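Side-chain contacts in arginine kinase (Cydia pomonella granulosis virus, PDB 6VVG), which probably acts as a viral serine/threonine protein kinase, transferring phosphate from ATP, and binds AMP in its nucleotide pocket: residues Thr177-Pro182 with Val199-Tyr204; Arg254-Leu259 with Ser263-Tyr268. One frame throughout, in Å; residues are numbered along the deposited sequence.

Contact 1 of 2, residues Thr177-Pro182 with Val199-Tyr204; sequences TVYFSP and VGVVAY
Tyr-179 meets Val-201 and Val-202 through CD2 and CE2 of its ring. Tyr-179 CE2 lies 3.5 Å from Val-201 CG1, and CD2 of the same ring lies 3.8 Å from Val-201 CB. Here the packing is tight, and no hydrogen bond spans the two segments. With CG1 anti to its backbone N (chi1 177°), Val-201 presents this methyl to the ring, and the two side chains approach obliquely. One helical residue further on, Val-202 offers CG2 to Tyr-179 CE2 at a looser 4.0 Å. Valine suits both places, since its short, stiff, branched side chain gives a broad ring a methyl close to the helix backbone.

Sequence and position mark 177-182 as the end of the activation segment of a protein kinase, the P+1 loop running into a Ser-Pro-Glu version of the APE motif. Val-199 to Tyr-204 belong to the long central helix of the C-lobe, αF. Tyrosine combines an apolar ring for this helix with a hydroxyl whose hydrogen bonds to Glu-205 OE1 and Leu-144 N are both weak.

Toward Val-178, which is partly open to solvent, the packing is loose: Val-178 CG2 stays 6.6 Å from Val-201 CG1, and the side chain rests on Ile-215. Phe-180 turns the other way and is buried against Pro-228, with Thr-177 CA lying 3.5 Å above the plane of its ring.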
ATOM      1  N   THR A 177       6.405  20.329  -8.167  1.00 13.42           N
ATOM      2  CA  THR A 177       7.785  20.671  -7.851  1.00 14.24           C
ATOM      3  C   THR A 177       7.877  21.717  -6.750  1.00 16.36           C
ATOM      4  O   THR A 177       8.740  21.626  -5.872  1.00 15.25           O
ATOM      5  CB  THR A 177       8.483  21.166  -9.119  1.00 14.22           C
ATOM      6  OG1 THR A 177       8.356  20.181 -10.154  1.00 19.12           O
ATOM      7  CG2 THR A 177       9.952  21.460  -8.864  1.00 18.61           C
ATOM      8  N   VAL A 178       6.992  22.712  -6.768  1.00  8.07           N
ATOM      9  CA  VAL A 178       7.158  23.858  -5.881  1.00 11.43           C
ATOM     10  C   VAL A 178       6.773  23.512  -4.448  1.00 14.18           C
ATOM     11  O   VAL A 178       6.892  24.349  -3.545  1.00 11.67           O
ATOM     12  CB  VAL A 178       6.352  25.075  -6.374  1.00 17.13           C
ATOM     13  CG1 VAL A 178       6.935  25.619  -7.676  1.00 21.80           C
ATOM     14  CG2 VAL A 178       4.881  24.713  -6.555  1.00 13.72           C
ATOM     15  N   TYR A 179       6.305  22.288  -4.225  1.00 11.68           N
ATOM     16  CA  TYR A 179       6.080  21.785  -2.878  1.00  9.65           C
ATOM     17  C   TYR A 179       7.141  20.780  -2.452  1.00 11.19           C
ATOM     18  O   TYR A 179       7.031  20.207  -1.362  1.00 10.94           O
ATOM     19  CB  TYR A 179       4.687  21.146  -2.767  1.00 11.47           C
ATOM     20  CG  TYR A 179       3.532  22.132  -2.697  1.00 14.02           C
ATOM     21  CD1 TYR A 179       2.927  22.603  -3.855  1.00 12.55           C
ATOM     22  CD2 TYR A 179       3.041  22.577  -1.475  1.00  7.31           C
ATOM     23  CE1 TYR A 179       1.869  23.496  -3.801  1.00 13.25           C
ATOM     24  CE2 TYR A 179       1.985  23.473  -1.411  1.00 13.60           C
ATOM     25  CZ  TYR A 179       1.402  23.928  -2.578  1.00 19.32           C
ATOM     26  OH  TYR A 179       0.351  24.816  -2.521  1.00 14.65           O
ATOM     27  N   PHE A 180       8.165  20.553  -3.276  1.00 12.98           N
ATOM     28  CA  PHE A 180       9.175  19.545  -2.974  1.00 11.15           C
ATOM     29  C   PHE A 180      10.058  19.993  -1.813  1.00 10.49           C
ATOM     30  O   PHE A 180      10.603  21.099  -1.832  1.00 12.07           O
ATOM     31  CB  PHE A 180      10.066  19.283  -4.191  1.00 11.18           C
ATOM     32  CG  PHE A 180       9.446  18.428  -5.261  1.00  8.31           C
ATOM     33  CD1 PHE A 180       8.099  18.129  -5.258  1.00  8.02           C
ATOM     34  CD2 PHE A 180      10.234  17.936  -6.292  1.00 11.22           C
ATOM     35  CE1 PHE A 180       7.545  17.347  -6.259  1.00 12.79           C
ATOM     36  CE2 PHE A 180       9.687  17.157  -7.293  1.00 13.20           C
ATOM     37  CZ  PHE A 180       8.341  16.863  -7.277  1.00 13.57           C
ATOM     38  N   SER A 181      10.236  19.118  -0.823  1.00 11.87           N
ATOM     39  CA  SER A 181      11.179  19.379   0.252  1.00 12.41           C
ATOM     40  C   SER A 181      12.614  19.230  -0.245  1.00  7.81           C
ATOM     41  O   SER A 181      12.862  18.595  -1.274  1.00  7.85           O
ATOM     42  CB  SER A 181      10.943  18.417   1.410  1.00  8.05           C
ATOM     43  OG  SER A 181      11.419  17.119   1.091  1.00 10.36           O
ATOM     44  N   PRO A 182      13.585  19.807   0.475  1.00  7.93           N
ATOM     45  CA  PRO A 182      14.992  19.583   0.088  1.00 10.39           C
ATOM     46  C   PRO A 182      15.316  18.108  -0.073  1.00 12.03           C
ATOM     47  O   PRO A 182      16.053  17.722  -0.988  1.00 12.27           O
ATOM     48  CB  PRO A 182      15.785  20.218   1.242  1.00 10.65           C
ATOM     49  CG  PRO A 182      14.849  21.259   1.817  1.00  8.58           C
ATOM     50  CD  PRO A 182      13.458  20.659   1.674  1.00  8.48           C
ATOM     51  N   VAL A 199       3.167  20.744   4.243  1.00  9.79           N
ATOM     52  CA  VAL A 199       2.318  21.406   5.229  1.00 10.21           C
ATOM     53  C   VAL A 199       2.857  22.797   5.532  1.00 12.79           C
ATOM     54  O   VAL A 199       2.097  23.767   5.644  1.00  6.24           O
ATOM     55  CB  VAL A 199       2.210  20.556   6.508  1.00  9.39           C
ATOM     56  CG1 VAL A 199       1.588  21.381   7.630  1.00  7.06           C
ATOM     57  CG2 VAL A 199       1.399  19.298   6.246  1.00 11.11           C
ATOM     58  N   GLY A 200       4.179  22.916   5.667  1.00  8.01           N
ATOM     59  CA  GLY A 200       4.773  24.220   5.899  1.00  9.33           C
ATOM     60  C   GLY A 200       4.460  25.209   4.793  1.00  8.40           C
ATOM     61  O   GLY A 200       4.148  26.372   5.056  1.00  9.92           O
ATOM     62  N   VAL A 201       4.541  24.764   3.538  1.00 12.22           N
ATOM     63  CA  VAL A 201       4.209  25.655   2.432  1.00  9.21           C
ATOM     64  C   VAL A 201       2.739  26.050   2.496  1.00 11.39           C
ATOM     65  O   VAL A 201       2.387  27.224   2.320  1.00 11.40           O
ATOM     66  CB  VAL A 201       4.558  24.998   1.085  1.00 10.80           C
ATOM     67  CG1 VAL A 201       4.143  25.910  -0.068  1.00 14.43           C
ATOM     68  CG2 VAL A 201       6.044  24.675   1.012  1.00  6.09           C
ATOM     69  N   VAL A 202       1.860  25.080   2.746  1.00  9.72           N
ATOM     70  CA  VAL A 202       0.438  25.381   2.873  1.00 10.49           C
ATOM     71  C   VAL A 202       0.206  26.389   3.990  1.00 10.27           C
ATOM     72  O   VAL A 202      -0.573  27.338   3.836  1.00 10.44           O
ATOM     73  CB  VAL A 202      -0.363  24.086   3.109  1.00  8.40           C
ATOM     74  CG1 VAL A 202      -1.817  24.405   3.418  1.00  7.86           C
ATOM     75  CG2 VAL A 202      -0.251  23.167   1.905  1.00 11.79           C
ATOM     76  N   ALA A 203       0.871  26.199   5.133  1.00  8.16           N
ATOM     77  CA  ALA A 203       0.681  27.106   6.261  1.00 12.53           C
ATOM     78  C   ALA A 203       1.122  28.517   5.900  1.00 13.07           C
ATOM     79  O   ALA A 203       0.428  29.497   6.196  1.00 12.23           O
ATOM     80  CB  ALA A 203       1.448  26.587   7.481  1.00  8.24           C
ATOM     81  N   TYR A 204       2.280  28.641   5.251  1.00 10.21           N
ATOM     82  CA  TYR A 204       2.727  29.957   4.813  1.00 11.13           C
ATOM     83  C   TYR A 204       1.721  30.584   3.857  1.00 11.79           C
ATOM     84  O   TYR A 204       1.454  31.790   3.921  1.00 10.26           O
ATOM     85  CB  TYR A 204       4.099  29.864   4.149  1.00 10.81           C
ATOM     86  CG  TYR A 204       4.766  31.212   3.989  1.00  9.45           C
ATOM     87  CD1 TYR A 204       4.378  32.092   2.980  1.00 14.30           C
ATOM     88  CD2 TYR A 204       5.766  31.617   4.858  1.00  9.33           C
ATOM     89  CE1 TYR A 204       4.976  33.333   2.845  1.00 12.99           C
ATOM     90  CE2 TYR A 204       6.374  32.851   4.724  1.00 11.17           C
ATOM     91  CZ  TYR A 204       5.975  33.702   3.719  1.00 12.30           C
ATOM     92  OH  TYR A 204       6.582  34.931   3.589  1.00 21.66           O
TER

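Contact 2 of 2, residues Arg254-Leu259 with Ser263-Tyr268; sequences RRMLAL and SRLSTY
Met-256 and Leu-265 cross at about a right angle, SD of the methionine lying 3.8 Å from CD1 of the leucine. They lie where the αH-αI loop of the protein kinase C-lobe leaves helix 247-256. Bends at chi2 and chi3 carry Met-256 CE away toward helix 192-208. Leu-265, the centre of an inverse gamma turn, sets CG 3.7 Å from CB of Arg-255, its branched end covering the helix terminus, and its N bonds to Arg-255 O (2.9 Å, 161°).

The buried Arg-264 bends at chi3 (-44°), bringing the guanidinium edge to two backbone carbonyls. Arg-264 NE bonds to Ala-258 O at 2.7 Å, nearly along the C=O axis; its NH2 reaches Leu-259 O at 2.9 Å, in the guanidinium plane but well above the plane of that carbonyl. NH1 forms a salt bridge with Glu-183; arginine suits the place, since its several N-H groups serve two carbonyls and a carboxylate at once.

Alanine suits position 258, the small Ala-258 CB fitting 3.3 Å from Ser-263 O. On the solvent side Arg-255 pairs NE with Asp-251, while a water joins its NH1 to Ser-263 O. A second water donates to Met-256 O and Leu-265 O, each at 2.8 Å.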
ATOM      1  N   ARG A 254       8.814  29.801   9.707  1.00  9.91           N
ATOM      2  CA  ARG A 254      10.270  29.771   9.591  1.00 12.61           C
ATOM      3  C   ARG A 254      10.797  28.375   9.905  1.00 10.08           C
ATOM      4  O   ARG A 254      11.566  27.790   9.133  1.00  7.99           O
ATOM      5  CB  ARG A 254      10.929  30.781  10.537  1.00 17.99           C
ATOM      6  CG  ARG A 254      10.367  32.186  10.547  1.00 39.69           C
ATOM      7  CD  ARG A 254      10.606  32.939   9.233  1.00 43.90           C
ATOM      8  NE  ARG A 254      10.677  34.383   9.456  1.00 36.98           N
ATOM      9  CZ  ARG A 254      11.604  35.178   8.934  1.00 46.07           C
ATOM     10  NH1 ARG A 254      11.595  36.477   9.202  1.00 38.11           N
ATOM     11  NH2 ARG A 254      12.531  34.679   8.128  1.00 34.79           N
ATOM     12  N   ARG A 255      10.403  27.834  11.063  1.00  8.85           N
ATOM     13  CA  ARG A 255      10.907  26.539  11.508  1.00 10.89           C
ATOM     14  C   ARG A 255      10.302  25.391  10.716  1.00 11.42           C
ATOM     15  O   ARG A 255      10.929  24.334  10.607  1.00 14.14           O
ATOM     16  CB  ARG A 255      10.641  26.367  13.008  1.00 13.12           C
ATOM     17  CG  ARG A 255      11.344  27.435  13.853  1.00 13.10           C
ATOM     18  CD  ARG A 255      11.216  27.222  15.361  1.00 23.11           C
ATOM     19  NE  ARG A 255      11.920  28.273  16.098  1.00 36.90           N
ATOM     20  CZ  ARG A 255      13.112  28.121  16.666  1.00 39.05           C
ATOM     21  NH1 ARG A 255      13.737  26.953  16.604  1.00 38.66           N
ATOM     22  NH2 ARG A 255      13.678  29.136  17.306  1.00 36.68           N
ATOM     23  N   MET A 256       9.113  25.579  10.140  1.00  8.24           N
ATOM     24  CA  MET A 256       8.566  24.547   9.264  1.00 10.54           C
ATOM     25  C   MET A 256       9.380  24.422   7.981  1.00  9.75           C
ATOM     26  O   MET A 256       9.465  23.331   7.406  1.00 12.86           O
ATOM     27  CB  MET A 256       7.109  24.856   8.919  1.00  5.41           C
ATOM     28  CG  MET A 256       6.116  24.616  10.039  1.00 15.78           C
ATOM     29  SD  MET A 256       5.950  22.888  10.521  1.00 13.35           S
ATOM     30  CE  MET A 256       5.326  22.151   9.008  1.00  9.46           C
ATOM     31  N   LEU A 257       9.984  25.521   7.517  1.00  9.50           N
ATOM     32  CA  LEU A 257      10.628  25.566   6.209  1.00 10.83           C
ATOM     33  C   LEU A 257      12.133  25.783   6.309  1.00  9.31           C
ATOM     34  O   LEU A 257      12.767  26.178   5.323  1.00  7.28           O
ATOM     35  CB  LEU A 257       9.986  26.655   5.346  1.00  9.06           C
ATOM     36  CG  LEU A 257       8.497  26.410   5.089  1.00 12.56           C
ATOM     37  CD1 LEU A 257       7.806  27.577   4.418  1.00 13.23           C
ATOM     38  CD2 LEU A 257       8.329  25.130   4.252  1.00 11.06           C
ATOM     39  N   ALA A 258      12.720  25.521   7.473  1.00  8.28           N
ATOM     40  CA  ALA A 258      14.169  25.565   7.612  1.00  9.47           C
ATOM     41  C   ALA A 258      14.823  24.644   6.591  1.00  9.95           C
ATOM     42  O   ALA A 258      14.475  23.465   6.487  1.00 12.24           O
ATOM     43  CB  ALA A 258      14.571  25.153   9.029  1.00  9.17           C
ATOM     44  N   LEU A 259      15.770  25.190   5.826  1.00  7.67           N
ATOM     45  CA  LEU A 259      16.488  24.371   4.854  1.00 11.74           C
ATOM     46  C   LEU A 259      17.136  23.168   5.531  1.00  8.53           C
ATOM     47  O   LEU A 259      17.004  22.031   5.065  1.00 11.56           O
ATOM     48  CB  LEU A 259      17.541  25.210   4.134  1.00  6.02           C
ATOM     49  CG  LEU A 259      18.490  24.430   3.221  1.00 12.30           C
ATOM     50  CD1 LEU A 259      17.697  23.664   2.169  1.00  7.98           C
ATOM     51  CD2 LEU A 259      19.507  25.358   2.570  1.00 19.64           C
ATOM     52  N   SER A 263      17.244  21.947  11.856  1.00 10.22           N
ATOM     53  CA  SER A 263      16.686  23.173  12.414  1.00 13.93           C
ATOM     54  C   SER A 263      15.203  23.302  12.088  1.00 12.58           C
ATOM     55  O   SER A 263      14.630  24.385  12.231  1.00  8.69           O
ATOM     56  CB  SER A 263      17.452  24.390  11.893  1.00 13.10           C
ATOM     57  OG  SER A 263      18.770  24.413  12.405  1.00 14.93           O
ATOM     58  N   ARG A 264      14.573  22.208  11.666  1.00 13.17           N
ATOM     59  CA  ARG A 264      13.227  22.219  11.114  1.00 10.90           C
ATOM     60  C   ARG A 264      12.281  21.413  11.992  1.00 11.85           C
ATOM     61  O   ARG A 264      12.688  20.466  12.674  1.00  9.87           O
ATOM     62  CB  ARG A 264      13.233  21.642   9.683  1.00  7.58           C
ATOM     63  CG  ARG A 264      11.931  21.794   8.917  1.00 11.56           C
ATOM     64  CD  ARG A 264      11.920  20.976   7.619  1.00 13.21           C
ATOM     65  NE  ARG A 264      13.162  21.080   6.854  1.00 10.28           N
ATOM     66  CZ  ARG A 264      13.551  20.200   5.939  1.00  8.56           C
ATOM     67  NH1 ARG A 264      12.794  19.145   5.673  1.00 11.29           N
ATOM     68  NH2 ARG A 264      14.695  20.373   5.289  1.00 11.24           N
ATOM     69  N   LEU A 265      11.014  21.818  11.990  1.00 10.92           N
ATOM     70  CA  LEU A 265       9.938  21.000  12.545  1.00 11.39           C
ATOM     71  C   LEU A 265       9.620  19.936  11.502  1.00 10.43           C
ATOM     72  O   LEU A 265       8.782  20.129  10.620  1.00 14.54           O
ATOM     73  CB  LEU A 265       8.715  21.845  12.875  1.00 12.50           C
ATOM     74  CG  LEU A 265       8.930  23.105  13.710  1.00  9.24           C
ATOM     75  CD1 LEU A 265       7.672  23.967  13.681  1.00 12.16           C
ATOM     76  CD2 LEU A 265       9.313  22.760  15.133  1.00 10.38           C
ATOM     77  N   SER A 266      10.310  18.801  11.592  1.00 10.60           N
ATOM     78  CA  SER A 266      10.222  17.754  10.582  1.00  8.32           C
ATOM     79  C   SER A 266       9.496  16.515  11.082  1.00  7.92           C
ATOM     80  O   SER A 266       9.460  15.500  10.374  1.00  9.59           O
ATOM     81  CB  SER A 266      11.622  17.369  10.100  1.00  8.54           C
ATOM     82  OG  SER A 266      12.413  16.907  11.182  1.00 11.49           O
ATOM     83  N   THR A 267       8.924  16.569  12.280  1.00  9.34           N
ATOM     84  CA  THR A 267       8.207  15.447  12.860  1.00 10.49           C
ATOM     85  C   THR A 267       6.869  15.930  13.401  1.00  9.27           C
ATOM     86  O   THR A 267       6.672  17.121  13.655  1.00 11.05           O
ATOM     87  CB  THR A 267       9.001  14.787  13.996  1.00 13.14           C
ATOM     88  OG1 THR A 267       9.148  15.721  15.074  1.00 11.64           O
ATOM     89  CG2 THR A 267      10.373  14.349  13.514  1.00 13.65           C
ATOM     90  N   TYR A 268       5.948  14.983  13.589  1.00  9.53           N
ATOM     91  CA  TYR A 268       4.653  15.315  14.177  1.00  9.57           C
ATOM     92  C   TYR A 268       4.821  16.011  15.521  1.00 11.43           C
ATOM     93  O   TYR A 268       4.222  17.064  15.769  1.00 12.46           O
ATOM     94  CB  TYR A 268       3.810  14.051  14.349  1.00 13.44           C
ATOM     95  CG  TYR A 268       2.592  14.249  15.228  1.00 16.13           C
ATOM     96  CD1 TYR A 268       1.502  14.977  14.777  1.00 12.78           C
ATOM     97  CD2 TYR A 268       2.534  13.713  16.510  1.00 19.86           C
ATOM     98  CE1 TYR A 268       0.384  15.163  15.568  1.00 12.13           C
ATOM     99  CE2 TYR A 268       1.418  13.898  17.313  1.00 19.21           C
ATOM    100  CZ  TYR A 268       0.347  14.624  16.835  1.00 14.83           C
ATOM    101  OH  TYR A 268      -0.764  14.809  17.628  1.00 22.21           O
TER
HETATM  102  O   HOH W   1      13.271  24.588  14.751  1.00 21.58           O
HETATM  103  O   HOH W   2       8.597  20.711   7.844  1.00  6.92           O

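Contact 1 closes before contact 2 opens, so the two follow in series along the chain, yet their centres are just 11 Å apart within the C-lobe. Helix 192-208 joins them: it supplies one side of contact 1 and carries Trp-197, on which both Pro-182 and Arg-264 pack. Gly-200, having no side chain, lets Met-256 CE come within 3.6 Å of its N. Pro-182 CG lies 3.6 Å from Arg-264 NH2, beside the salt bridge from Arg-264 to Glu-183. That bridge, a pairing of the kind well known between the APE glutamate and the αH-αI loop arginine in eukaryotic protein kinases, ties the end of the activation segment to contact 2, which lies away from the AMP site.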